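Local coordinates for histidine acid phosphatase (Hafnia alvei, PDB 4ARU), which belongs to the histidine acid phosphatases, branch 2 of the histidine phosphatase superfamily, and folds as a single chain around a large mixed beta-sheet flanked by helices, at residues E222-E227 with V235-I240; A6-E11 with D390-L395; A89-R94 with Q118-A123; T156-Y161 with D190-M195. One frame throughout, in Å; residues are numbered along the deposited sequence.

Contact 1: E222-E227 with V235-I240; sequences EIFLLE and VAWGNI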
loop_
_atom_site.group_PDB
_atom_site.type_symbol
_atom_site.label_atom_id
_atom_site.label_comp_id
_atom_site.label_asym_id
_atom_site.label_seq_id
_atom_site.Cartn_x
_atom_site.Cartn_y
_atom_site.Cartn_z
ATOM N N GLU A 222 12.913 -1.867 -3.175
ATOM C CA GLU A 222 11.861 -0.910 -3.465
ATOM C C GLU A 222 12.416 0.366 -4.117
ATOM O O GLU A 222 11.783 0.934 -5.044
ATOM C CB GLU A 222 11.052 -0.623 -2.182
ATOM C CG GLU A 222 10.000 0.428 -2.331
ATOM C CD GLU A 222 8.785 0.005 -3.135
ATOM O OE1 GLU A 222 8.567 -1.232 -3.364
ATOM O OE2 GLU A 222 8.033 0.911 -3.560
ATOM N N ILE A 223 13.585 0.812 -3.682
ATOM C CA ILE A 223 14.186 1.983 -4.324
ATOM C C ILE A 223 14.465 1.694 -5.811
ATOM O O ILE A 223 14.226 2.545 -6.672
ATOM C CB ILE A 223 15.437 2.502 -3.574
ATOM C CG1 ILE A 223 14.954 3.067 -2.229
ATOM C CG2 ILE A 223 16.236 3.461 -4.460
ATOM C CD1 ILE A 223 16.072 3.352 -1.265
ATOM N N PHE A 224 14.986 0.509 -6.153
ATOM C CA PHE A 224 15.219 0.198 -7.546
ATOM C C PHE A 224 13.905 0.222 -8.327
ATOM O O PHE A 224 13.861 0.737 -9.432
ATOM C CB PHE A 224 15.876 -1.174 -7.694
ATOM C CG PHE A 224 17.223 -1.305 -7.023
ATOM C CD1 PHE A 224 18.112 -0.253 -6.887
ATOM C CD2 PHE A 224 17.615 -2.532 -6.556
ATOM C CE1 PHE A 224 19.353 -0.423 -6.280
ATOM C CE2 PHE A 224 18.865 -2.715 -5.944
ATOM C CZ PHE A 224 19.720 -1.668 -5.801
ATOM N N LEU A 225 12.848 -0.337 -7.749
ATOM C CA LEU A 225 11.564 -0.338 -8.428
ATOM C C LEU A 225 11.096 1.112 -8.657
ATOM O O LEU A 225 10.534 1.447 -9.702
ATOM C CB LEU A 225 10.549 -1.080 -7.578
ATOM C CG LEU A 225 9.187 -1.233 -8.281
ATOM C CD1 LEU A 225 8.744 -2.659 -8.172
ATOM C CD2 LEU A 225 8.133 -0.285 -7.784
ATOM N N LEU A 226 11.296 1.942 -7.644
ATOM C CA LEU A 226 10.943 3.360 -7.762
ATOM C C LEU A 226 11.745 4.061 -8.847
ATOM O O LEU A 226 11.197 4.826 -9.619
ATOM C CB LEU A 226 11.043 4.111 -6.439
ATOM C CG LEU A 226 10.057 3.699 -5.352
ATOM C CD1 LEU A 226 10.401 4.249 -3.953
ATOM C CD2 LEU A 226 8.671 4.159 -5.733
ATOM N N GLU A 227 13.039 3.764 -8.939
ATOM C CA GLU A 227 13.879 4.348 -9.982
ATOM C C GLU A 227 13.316 3.980 -11.369
ATOM O O GLU A 227 13.257 4.780 -12.278
ATOM C CB GLU A 227 15.297 3.809 -9.910
ATOM C CG GLU A 227 16.101 4.282 -8.684
ATOM C CD GLU A 227 17.445 3.600 -8.564
ATOM O OE1 GLU A 227 17.709 2.699 -9.378
ATOM O OE2 GLU A 227 18.251 3.978 -7.675
ATOM N N VAL A 235 18.870 2.360 -13.637
ATOM C CA VAL A 235 18.216 1.700 -12.507
ATOM C C VAL A 235 19.188 0.703 -11.939
ATOM O O VAL A 235 19.721 -0.139 -12.664
ATOM C CB VAL A 235 16.923 0.979 -12.964
ATOM C CG1 VAL A 235 16.341 0.143 -11.848
ATOM C CG2 VAL A 235 15.914 2.006 -13.482
ATOM N N ALA A 236 19.482 0.822 -10.658
ATOM C CA ALA A 236 20.394 -0.090 -10.018
ATOM C C ALA A 236 21.682 -0.229 -10.844
ATOM O O ALA A 236 22.227 -1.316 -11.016
ATOM C CB ALA A 236 19.741 -1.437 -9.789
ATOM N N TRP A 237 22.192 0.899 -11.326
ATOM C CA TRP A 237 23.459 0.925 -12.056
ATOM C C TRP A 237 23.542 -0.012 -13.261
ATOM O O TRP A 237 24.609 -0.494 -13.623
ATOM C CB TRP A 237 24.664 0.739 -11.107
ATOM C CG TRP A 237 24.483 1.601 -9.873
ATOM C CD1 TRP A 237 24.731 2.925 -9.783
ATOM C CD2 TRP A 237 23.976 1.201 -8.608
ATOM N NE1 TRP A 237 24.381 3.393 -8.556
ATOM C CE2 TRP A 237 23.901 2.352 -7.803
ATOM C CE3 TRP A 237 23.544 -0.016 -8.087
ATOM C CZ2 TRP A 237 23.430 2.321 -6.498
ATOM C CZ3 TRP A 237 23.067 -0.024 -6.770
ATOM C CH2 TRP A 237 23.043 1.121 -6.007
ATOM N N GLY A 238 22.389 -0.263 -13.859
ATOM C CA GLY A 238 22.273 -1.147 -14.988
ATOM C C GLY A 238 22.339 -2.636 -14.655
ATOM O O GLY A 238 22.453 -3.437 -15.576
ATOM N N ASN A 239 22.188 -3.016 -13.392
ATOM C CA ASN A 239 22.416 -4.378 -12.962
ATOM C C ASN A 239 21.190 -5.261 -12.818
ATOM O O ASN A 239 21.370 -6.404 -12.437
ATOM C CB ASN A 239 23.220 -4.386 -11.684
ATOM C CG ASN A 239 24.601 -3.844 -11.879
ATOM O OD1 ASN A 239 25.130 -3.893 -12.987
ATOM N ND2 ASN A 239 25.197 -3.311 -10.811
ATOM N N ILE A 240 20.004 -4.772 -13.173
ATOM C CA ILE A 240 18.784 -5.600 -13.185
ATOM C C ILE A 240 18.362 -5.763 -14.651
ATOM O O ILE A 240 18.071 -4.772 -15.360
ATOM C CB ILE A 240 17.654 -5.013 -12.322
ATOM C CG1 ILE A 240 18.137 -4.762 -10.914
ATOM C CG2 ILE A 240 16.480 -5.986 -12.351
ATOM C CD1 ILE A 240 17.133 -3.992 -10.096
#

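Contact 2: A6-E11 with D390-L395; sequences AGFQLE and DGYCPL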
loop_
_atom_site.group_PDB
_atom_site.type_symbol
_atom_site.label_atom_id
_atom_site.label_comp_id
_atom_site.label_asym_id
_atom_site.label_seq_id
_atom_site.Cartn_x
_atom_site.Cartn_y
_atom_site.Cartn_z
ATOM N N ALA A 6 -26.544 -9.928 -13.748
ATOM C CA ALA A 6 -27.794 -9.235 -14.057
ATOM C C ALA A 6 -28.394 -8.688 -12.798
ATOM O O ALA A 6 -28.523 -9.382 -11.802
ATOM C CB ALA A 6 -28.770 -10.165 -14.732
ATOM N N GLY A 7 -28.785 -7.417 -12.837
ATOM C CA GLY A 7 -29.496 -6.849 -11.685
ATOM C C GLY A 7 -28.583 -6.220 -10.624
ATOM O O GLY A 7 -29.065 -5.531 -9.729
ATOM N N PHE A 8 -27.307 -6.520 -10.663
ATOM C CA PHE A 8 -26.383 -5.947 -9.685
ATOM C C PHE A 8 -26.167 -4.473 -9.977
ATOM O O PHE A 8 -26.042 -4.054 -11.140
ATOM C CB PHE A 8 -25.039 -6.689 -9.693
ATOM C CG PHE A 8 -24.978 -7.897 -8.764
ATOM C CD1 PHE A 8 -25.956 -8.863 -8.780
ATOM C CD2 PHE A 8 -23.899 -8.052 -7.915
ATOM C CE1 PHE A 8 -25.878 -9.981 -7.921
ATOM C CE2 PHE A 8 -23.809 -9.163 -7.073
ATOM C CZ PHE A 8 -24.789 -10.110 -7.087
ATOM N N GLN A 9 -26.060 -3.707 -8.909
ATOM C CA GLN A 9 -25.813 -2.245 -8.989
ATOM C C GLN A 9 -24.675 -1.852 -8.106
ATOM O O GLN A 9 -24.639 -2.221 -6.976
ATOM C CB GLN A 9 -27.067 -1.513 -8.499
ATOM C CG GLN A 9 -28.348 -1.821 -9.235
ATOM C CD GLN A 9 -28.384 -1.285 -10.670
ATOM O OE1 GLN A 9 -27.596 -0.415 -11.040
ATOM N NE2 GLN A 9 -29.318 -1.776 -11.450
ATOM N N LEU A 10 -23.734 -1.059 -8.623
ATOM C CA LEU A 10 -22.636 -0.543 -7.820
ATOM C C LEU A 10 -23.075 0.719 -7.087
ATOM O O LEU A 10 -23.392 1.738 -7.747
ATOM C CB LEU A 10 -21.429 -0.225 -8.698
ATOM C CG LEU A 10 -20.203 0.342 -7.952
ATOM C CD1 LEU A 10 -19.644 -0.578 -6.887
ATOM C CD2 LEU A 10 -19.123 0.697 -8.976
ATOM N N GLU A 11 -23.173 0.679 -5.755
ATOM C CA GLU A 11 -23.714 1.818 -4.984
ATOM C C GLU A 11 -22.610 2.792 -4.539
ATOM O O GLU A 11 -22.848 3.983 -4.458
ATOM C CB GLU A 11 -24.476 1.344 -3.755
ATOM C CG GLU A 11 -25.781 0.657 -4.158
ATOM C CD GLU A 11 -26.783 0.558 -3.052
ATOM O OE1 GLU A 11 -26.389 0.730 -1.884
ATOM O OE2 GLU A 11 -27.966 0.329 -3.360
ATOM N N ASP A 390 -17.821 -15.642 -7.752
ATOM C CA ASP A 390 -17.466 -14.413 -8.483
ATOM C C ASP A 390 -17.105 -13.252 -7.578
ATOM O O ASP A 390 -16.861 -12.129 -8.061
ATOM C CB ASP A 390 -18.525 -14.068 -9.564
ATOM C CG ASP A 390 -19.938 -14.016 -9.062
ATOM O OD1 ASP A 390 -20.246 -14.329 -7.895
ATOM O OD2 ASP A 390 -20.831 -13.712 -9.891
ATOM N N GLY A 391 -16.882 -13.535 -6.287
ATOM C CA GLY A 391 -16.122 -12.627 -5.456
ATOM C C GLY A 391 -16.850 -11.735 -4.495
ATOM O O GLY A 391 -16.244 -10.940 -3.816
ATOM N N TYR A 392 -18.166 -11.891 -4.421
ATOM C CA TYR A 392 -19.003 -11.014 -3.598
ATOM C C TYR A 392 -19.183 -11.564 -2.189
ATOM O O TYR A 392 -19.686 -12.677 -2.006
ATOM C CB TYR A 392 -20.395 -10.787 -4.260
ATOM C CG TYR A 392 -20.262 -10.170 -5.639
ATOM C CD1 TYR A 392 -20.073 -8.804 -5.793
ATOM C CD2 TYR A 392 -20.313 -10.934 -6.755
ATOM C CE1 TYR A 392 -19.936 -8.239 -7.043
ATOM C CE2 TYR A 392 -20.211 -10.362 -8.026
ATOM C CZ TYR A 392 -19.993 -9.011 -8.127
ATOM O OH TYR A 392 -19.832 -8.490 -9.409
ATOM N N CYS A 393 -18.786 -10.780 -1.196
ATOM C CA CYS A 393 -18.924 -11.132 0.196
ATOM C C CYS A 393 -20.159 -10.433 0.753
ATOM O O CYS A 393 -20.182 -9.213 0.742
ATOM C CB CYS A 393 -17.672 -10.637 0.946
ATOM S SG CYS A 393 -17.686 -10.979 2.722
ATOM N N PRO A 394 -21.160 -11.141 1.285
ATOM C CA PRO A 394 -22.298 -10.429 1.901
ATOM C C PRO A 394 -21.833 -9.368 2.906
ATOM O O PRO A 394 -20.938 -9.623 3.696
ATOM C CB PRO A 394 -23.080 -11.497 2.649
ATOM C CG PRO A 394 -22.644 -12.788 2.108
ATOM C CD PRO A 394 -21.274 -12.610 1.517
ATOM N N LEU A 395 -22.363 -8.156 2.810
ATOM C CA LEU A 395 -21.930 -7.087 3.702
ATOM C C LEU A 395 -22.125 -7.496 5.167
ATOM O O LEU A 395 -21.277 -7.187 6.009
ATOM C CB LEU A 395 -22.712 -5.794 3.430
ATOM C CG LEU A 395 -22.393 -4.643 4.398
ATOM C CD1 LEU A 395 -20.939 -4.247 4.309
ATOM C CD2 LEU A 395 -23.287 -3.464 4.106
#

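Contact 3: A89-R94 with Q118-A123; sequences ADVDQR and QNTQQA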
loop_
_atom_site.group_PDB
_atom_site.type_symbol
_atom_site.label_atom_id
_atom_site.label_comp_id
_atom_site.label_asym_id
_atom_site.label_seq_id
_atom_site.Cartn_x
_atom_site.Cartn_y
_atom_site.Cartn_z
ATOM N N ALA A 89 -6.502 12.453 2.537
ATOM C CA ALA A 89 -5.100 12.137 2.389
ATOM C C ALA A 89 -4.385 12.253 3.709
ATOM O O ALA A 89 -4.730 13.103 4.525
ATOM C CB ALA A 89 -4.431 13.103 1.400
ATOM N N ASP A 90 -3.353 11.414 3.890
ATOM C CA ASP A 90 -2.462 11.596 5.019
ATOM C C ASP A 90 -1.711 12.910 4.865
ATOM O O ASP A 90 -1.704 13.539 3.818
ATOM C CB ASP A 90 -1.483 10.419 5.146
ATOM C CG ASP A 90 -0.869 10.270 6.543
ATOM O OD1 ASP A 90 -1.232 10.957 7.515
ATOM O OD2 ASP A 90 0.026 9.378 6.601
ATOM N N VAL A 91 -1.041 13.287 5.934
ATOM C CA VAL A 91 -0.443 14.605 6.080
ATOM C C VAL A 91 0.741 14.897 5.166
ATOM O O VAL A 91 1.061 16.079 4.972
ATOM C CB VAL A 91 -0.007 14.870 7.527
ATOM C CG1 VAL A 91 -1.246 14.980 8.341
ATOM C CG2 VAL A 91 0.954 13.839 8.110
ATOM N N ASP A 92 1.403 13.850 4.671
ATOM C CA ASP A 92 2.645 14.042 3.940
ATOM C C ASP A 92 2.416 14.693 2.575
ATOM O O ASP A 92 1.360 14.590 1.971
ATOM C CB ASP A 92 3.344 12.692 3.751
ATOM C CG ASP A 92 3.634 12.016 5.047
ATOM O OD1 ASP A 92 4.293 12.672 5.899
ATOM O OD2 ASP A 92 3.124 10.894 5.233
ATOM N N GLN A 93 3.432 15.368 2.087
ATOM C CA GLN A 93 3.393 15.906 0.753
ATOM C C GLN A 93 3.001 14.809 -0.241
ATOM O O GLN A 93 2.167 14.999 -1.151
ATOM C CB GLN A 93 4.754 16.546 0.402
ATOM C CG GLN A 93 4.834 17.209 -0.970
ATOM C CD GLN A 93 5.284 16.320 -2.096
ATOM O OE1 GLN A 93 5.401 15.137 -1.965
ATOM N NE2 GLN A 93 5.511 16.946 -3.249
ATOM N N ARG A 94 3.606 13.634 -0.111
ATOM C CA ARG A 94 3.437 12.588 -1.127
ATOM C C ARG A 94 1.981 12.129 -1.185
ATOM O O ARG A 94 1.487 11.810 -2.274
ATOM C CB ARG A 94 4.411 11.439 -0.904
ATOM C CG ARG A 94 4.337 10.752 0.445
ATOM C CD ARG A 94 5.454 9.682 0.542
ATOM N NE ARG A 94 5.558 9.150 1.892
ATOM C CZ ARG A 94 6.334 9.640 2.837
ATOM N NH1 ARG A 94 7.080 10.707 2.591
ATOM N NH2 ARG A 94 6.352 9.101 4.046
ATOM N N GLN A 118 -5.763 18.975 9.718
ATOM C CA GLN A 118 -5.293 20.364 9.743
ATOM C C GLN A 118 -3.819 20.544 10.045
ATOM O O GLN A 118 -3.090 21.301 9.372
ATOM C CB GLN A 118 -6.061 21.092 10.814
ATOM C CG GLN A 118 -7.477 21.420 10.408
ATOM C CD GLN A 118 -7.586 22.753 9.621
ATOM O OE1 GLN A 118 -6.723 23.144 8.817
ATOM N NE2 GLN A 118 -8.680 23.420 9.831
ATOM N N ASN A 119 -3.385 19.916 11.124
ATOM C CA ASN A 119 -1.995 19.972 11.508
ATOM C C ASN A 119 -1.170 18.892 10.826
ATOM O O ASN A 119 -1.261 17.716 11.174
ATOM C CB ASN A 119 -1.860 19.859 13.033
ATOM C CG ASN A 119 -0.459 20.172 13.503
ATOM O OD1 ASN A 119 0.528 19.887 12.853
ATOM N ND2 ASN A 119 -0.375 20.779 14.641
ATOM N N THR A 120 -0.388 19.260 9.810
ATOM C CA THR A 120 0.394 18.306 9.063
ATOM C C THR A 120 1.722 17.903 9.689
ATOM O O THR A 120 2.374 17.031 9.145
ATOM C CB THR A 120 0.671 18.757 7.595
ATOM O OG1 THR A 120 1.400 19.985 7.604
ATOM C CG2 THR A 120 -0.623 18.951 6.846
ATOM N N GLN A 121 2.073 18.499 10.830
ATOM C CA GLN A 121 3.323 18.261 11.529
ATOM C C GLN A 121 3.157 17.148 12.594
ATOM O O GLN A 121 4.089 16.876 13.368
ATOM C CB GLN A 121 3.772 19.575 12.204
ATOM C CG GLN A 121 3.775 20.824 11.311
ATOM C CD GLN A 121 4.722 20.666 10.144
ATOM O OE1 GLN A 121 5.547 19.752 10.136
ATOM N NE2 GLN A 121 4.603 21.538 9.146
ATOM N N GLN A 122 1.952 16.609 12.716
ATOM C CA GLN A 122 1.665 15.559 13.684
ATOM C C GLN A 122 1.028 14.432 12.894
ATOM O O GLN A 122 0.399 14.653 11.865
ATOM C CB GLN A 122 0.675 16.012 14.736
ATOM C CG GLN A 122 1.120 17.204 15.561
ATOM C CD GLN A 122 0.159 17.451 16.686
ATOM O OE1 GLN A 122 -1.059 17.299 16.531
ATOM N NE2 GLN A 122 0.690 17.827 17.830
ATOM N N ALA A 123 1.180 13.210 13.386
ATOM C CA ALA A 123 0.545 12.044 12.803
ATOM C C ALA A 123 -0.979 12.197 12.750
ATOM O O ALA A 123 -1.581 12.764 13.615
ATOM C CB ALA A 123 0.913 10.799 13.594
HETATM O O HOH W 1 3.919 16.186 6.717
#

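Contact 4: T156-Y161 with D190-M195; sequences TLNQRY and DFSQAM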
loop_
_atom_site.group_PDB
_atom_site.type_symbol
_atom_site.label_atom_id
_atom_site.label_comp_id
_atom_site.label_asym_id
_atom_site.label_seq_id
_atom_site.Cartn_x
_atom_site.Cartn_y
_atom_site.Cartn_z
ATOM N N THR A 156 17.056 -16.237 12.274
ATOM C CA THR A 156 17.416 -17.184 11.209
ATOM C C THR A 156 16.838 -16.822 9.845
ATOM O O THR A 156 16.984 -17.558 8.879
ATOM C CB THR A 156 17.011 -18.649 11.578
ATOM O OG1 THR A 156 15.584 -18.822 11.513
ATOM C CG2 THR A 156 17.513 -19.056 12.935
ATOM N N LEU A 157 16.173 -15.677 9.753
ATOM C CA LEU A 157 15.414 -15.339 8.536
ATOM C C LEU A 157 16.265 -15.285 7.273
ATOM O O LEU A 157 15.774 -15.627 6.194
ATOM C CB LEU A 157 14.715 -14.000 8.720
ATOM C CG LEU A 157 13.678 -13.632 7.663
ATOM C CD1 LEU A 157 12.467 -14.535 7.735
ATOM C CD2 LEU A 157 13.265 -12.184 7.769
ATOM N N ASN A 158 17.521 -14.841 7.356
ATOM C CA ASN A 158 18.299 -14.718 6.132
ATOM C C ASN A 158 18.436 -16.078 5.432
ATOM O O ASN A 158 18.635 -16.125 4.215
ATOM C CB ASN A 158 19.733 -14.221 6.373
ATOM C CG ASN A 158 19.799 -12.774 6.847
ATOM O OD1 ASN A 158 18.771 -12.107 7.009
ATOM N ND2 ASN A 158 21.038 -12.292 7.008
ATOM N N GLN A 159 18.419 -17.155 6.197
ATOM C CA GLN A 159 18.593 -18.485 5.622
ATOM C C GLN A 159 17.474 -18.898 4.672
ATOM O O GLN A 159 17.675 -19.852 3.891
ATOM C CB GLN A 159 18.814 -19.511 6.722
ATOM C CG GLN A 159 20.092 -19.290 7.537
ATOM C CD GLN A 159 21.315 -18.848 6.711
ATOM O OE1 GLN A 159 21.868 -17.739 6.917
ATOM N NE2 GLN A 159 21.715 -19.666 5.746
ATOM N N ARG A 160 16.341 -18.224 4.767
ATOM C CA ARG A 160 15.189 -18.469 3.914
ATOM C C ARG A 160 15.379 -17.828 2.543
ATOM O O ARG A 160 14.689 -18.177 1.576
ATOM C CB ARG A 160 13.910 -17.928 4.578
ATOM C CG ARG A 160 12.636 -18.054 3.767
ATOM C CD ARG A 160 11.452 -17.689 4.606
ATOM N NE ARG A 160 11.221 -18.658 5.666
ATOM C CZ ARG A 160 10.353 -18.491 6.654
ATOM N NH1 ARG A 160 9.678 -17.325 6.771
ATOM N NH2 ARG A 160 10.186 -19.494 7.534
ATOM N N TYR A 161 16.273 -16.859 2.451
ATOM C CA TYR A 161 16.391 -16.003 1.268
ATOM C C TYR A 161 17.801 -15.926 0.714
ATOM O O TYR A 161 18.229 -14.869 0.226
ATOM C CB TYR A 161 15.861 -14.594 1.588
ATOM C CG TYR A 161 14.429 -14.594 1.980
ATOM C CD1 TYR A 161 13.436 -14.838 1.060
ATOM C CD2 TYR A 161 14.070 -14.399 3.290
ATOM C CE1 TYR A 161 12.090 -14.855 1.440
ATOM C CE2 TYR A 161 12.749 -14.438 3.699
ATOM C CZ TYR A 161 11.756 -14.667 2.772
ATOM O OH TYR A 161 10.422 -14.771 3.124
ATOM N N ASP A 190 30.362 -11.269 3.240
ATOM C CA ASP A 190 29.153 -11.838 2.609
ATOM C C ASP A 190 27.946 -11.070 3.140
ATOM O O ASP A 190 27.817 -10.889 4.330
ATOM C CB ASP A 190 29.051 -13.338 2.971
ATOM C CG ASP A 190 27.775 -13.987 2.471
ATOM O OD1 ASP A 190 26.760 -13.960 3.188
ATOM O OD2 ASP A 190 27.792 -14.518 1.332
ATOM N N PHE A 191 27.062 -10.625 2.249
ATOM C CA PHE A 191 25.963 -9.736 2.600
ATOM C C PHE A 191 25.103 -10.348 3.678
ATOM O O PHE A 191 24.815 -9.711 4.691
ATOM C CB PHE A 191 25.160 -9.413 1.331
ATOM C CG PHE A 191 24.090 -8.349 1.503
ATOM C CD1 PHE A 191 24.434 -7.010 1.565
ATOM C CD2 PHE A 191 22.743 -8.660 1.466
ATOM C CE1 PHE A 191 23.465 -6.033 1.652
ATOM C CE2 PHE A 191 21.771 -7.678 1.567
ATOM C CZ PHE A 191 22.127 -6.368 1.668
ATOM N N SER A 192 24.704 -11.597 3.491
ATOM C CA SER A 192 23.865 -12.290 4.481
ATOM C C SER A 192 24.586 -12.508 5.838
ATOM O O SER A 192 24.000 -12.236 6.885
ATOM C CB SER A 192 23.390 -13.633 3.921
ATOM O OG SER A 192 22.632 -14.357 4.917
ATOM N N GLN A 193 25.818 -12.982 5.809
ATOM C CA GLN A 193 26.580 -13.284 7.020
ATOM C C GLN A 193 26.857 -12.002 7.803
ATOM O O GLN A 193 26.826 -12.002 9.029
ATOM C CB GLN A 193 27.907 -13.938 6.627
ATOM C CG GLN A 193 28.706 -14.537 7.787
ATOM C CD GLN A 193 29.391 -13.497 8.658
ATOM O OE1 GLN A 193 29.825 -12.466 8.167
ATOM N NE2 GLN A 193 29.490 -13.769 9.963
ATOM N N ALA A 194 27.160 -10.934 7.077
ATOM C CA ALA A 194 27.498 -9.648 7.692
ATOM C C ALA A 194 26.329 -9.015 8.450
ATOM O O ALA A 194 26.558 -8.228 9.376
ATOM C CB ALA A 194 28.027 -8.688 6.654
ATOM N N MET A 195 25.099 -9.314 8.021
ATOM C CA MET A 195 23.903 -8.632 8.493
ATOM C C MET A 195 22.800 -9.624 8.833
ATOM O O MET A 195 21.779 -9.688 8.167
ATOM C CB MET A 195 23.391 -7.624 7.462
ATOM C CG MET A 195 24.377 -6.495 7.293
ATOM S SD MET A 195 23.795 -5.287 6.063
ATOM C CE MET A 195 25.069 -5.462 4.834
HETATM O O HOH W 2 24.293 -16.098 6.225
#

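Contact 1: E222-E227 with V235-I240
The methyl of A236 presses into the broad face of F224: its CB lies 3.6 Å from the centroid of the F224 ring and 14° off the ring normal, a CH-pi contact set almost over the ring's centre. Other loop side chains fill the space around this bump. On one flank I240 CD1 approaches F224 CD2 at 3.9 Å; on another, W237 CZ3 comes to 3.8 Å from F224 CE1, the two ring planes nearly perpendicular at 83°. This is helix-to-loop packing in the helical part of the phosphatase fold: the chain leaves helix 213-229, curls through a left-handed turn at A236-G238, and folds back on the helix before starting helix 243-262. M168 and V171 of helix 162-172 add to the F224 pocket. One turn along, V235 straddles the helix surface, with CG1 3.5 Å from F224 O and CG2 4.0 Å from E227 CB. E227 supplies the polar link. Its chain runs extended beyond CG (chi2 173°), which brings OE1 to the backbone N of A236 for a 2.9 Å hydrogen bond nearly along the C-O axis; the same OE1 touches V235 CA at 3.3 Å.

Contact 2: A6-E11 with D390-L395
Y392 turns CG anti to its carbonyl carbon (chi1 -59°), which sends the ring out toward F8, and F8 answers with chi1 near -88°, leaning its own ring across to meet it. The backbones stay well apart, with the CA atoms of F8 and Y392 separated by 10.8 Å, so the contact is made by the rings alone. It is a tilted edge-to-face (T-shaped) pair: centroids lie 4.9 Å apart and the planes stand at 58°. F8 offers its edge, with CE2 held 3.7 Å above the plane of the Y392 ring and over its centre. All six carbons of the Y392 ring are therefore at nearly the same distance from F8 CE2, CE2 of Y392 being 3.9 Å away. F8 CD2 follows behind, 4.0 Å from Y392 CZ. At the rim of the Y392 ring, and in its plane, D390 OD1 comes to 3.6 Å from CD2, an approach consistent with a carboxylate facing the weakly positive ring edge; T388 OG1 bonds the same oxygen. Next along the chain, C393 forms a disulfide with C384, a ligand of the potassium ion. Strand 9-18 pairs with strand 335-342 and strand 393-394 with strand 348-356, so the two rings reach across the hairpin of strands 335-342 and 348-356, where Y349 meets F8 and W341 packs edge-to-face with Y392.

Contact 3: A89-R94 with Q118-A123
V91, which packs on T120 across the contact, is held by the shortest polar bond here: D90 OD1 accepts from V91 N at 2.8 Å, the donor standing 47° above the carboxylate plane, and H306 NE2 bonds OD2 of the same group. Between the segments, water 1 donates a hydrogen bond to T120 O at 3.0 Å. The water's second bond, to V91 O, is weak, and V91 O is also bonded to R96 NE. The rest is packing, with V91 as the knob of this surface contact. Its CB and CG2 each lie 3.6 Å from T120 O. With chi1 -68°, its CG1 stands anti to the carbonyl carbon and settles 3.8 Å from T120 CA, so the valine lies against backbone more than against side chains. From the other segment, T120 contributes CB, 3.9 Å from V91 CB. N119 to Q122 make a type I beta turn, reinforced by an Asx turn in which N119 OD1 accepts from Q121 N at 2.9 Å. The contact closes the end of a beta-alpha-beta unit: V91 sits in the link from strand 85-89 to helix 93-106, and T120 just beyond strand 115-116, which runs parallel beside strand 85-89.

Contact 4: T156-Y161 with D190-M195
Hydrogen bonds dominate here, and most start from the amide of N158. Its ND2 reaches M195 O at 2.9 Å with an N-H...O angle of 164°; the acceptor lies in the N158 amide plane, although the donor stands 47° above the carbonyl plane of M195. Two weak bonds from ND2 go to S192, at 3.0 Å to its O and 3.3 Å to its OG. One amide nitrogen thus faces carbonyls near the C-terminal end of helix 191-194, and S197 OG, bonded to N158 OD1, holds the other side of the group and should fix its rotation. S192 OG is also bonded to Q162 OE1. At the start of the short helix, D190 is the N-cap, its OD1 accepting from Q193 N at 3.0 Å through the anti lone pair. Water forms a second link: water 2 donates to S192 OG at 2.7 Å and to Q159 OE1 at 3.0 Å, the glutamine chain bending at chi2 to bring its oxygen round. Van der Waals contact is tight beneath these bonds, with N158 CB 3.2 Å from S192 OG. The whole contact joins the loop leading into helix 162-172 to helix 191-194; L165 of helix 162-172 lies against both N158 and S192, and A213 and V214, at the start of helix 213-229, pack on N158.

How the contacts relate
Contact 2 joins the N-terminal strand to a segment near the C-terminus, and the other three fall between its segments in the order 3, 4, 1. Contact 2 lies on the large mixed sheet and contact 3 in loops at the ends of two of its strands, their centres about 35 Å apart. Contacts 1 and 4, about 21 Å apart between centres, lie among the helices, and both are bordered by helices 162-172 and 243-262; helix 213-229 carries one segment of contact 1 and begins beside contact 4. Contacts 2 and 4 are the most distant pair, about 46 Å between centres. In histidine acid phosphatase terms, contacts 2 and 3 fall in the alpha/beta part and contacts 1 and 4 in the helical part.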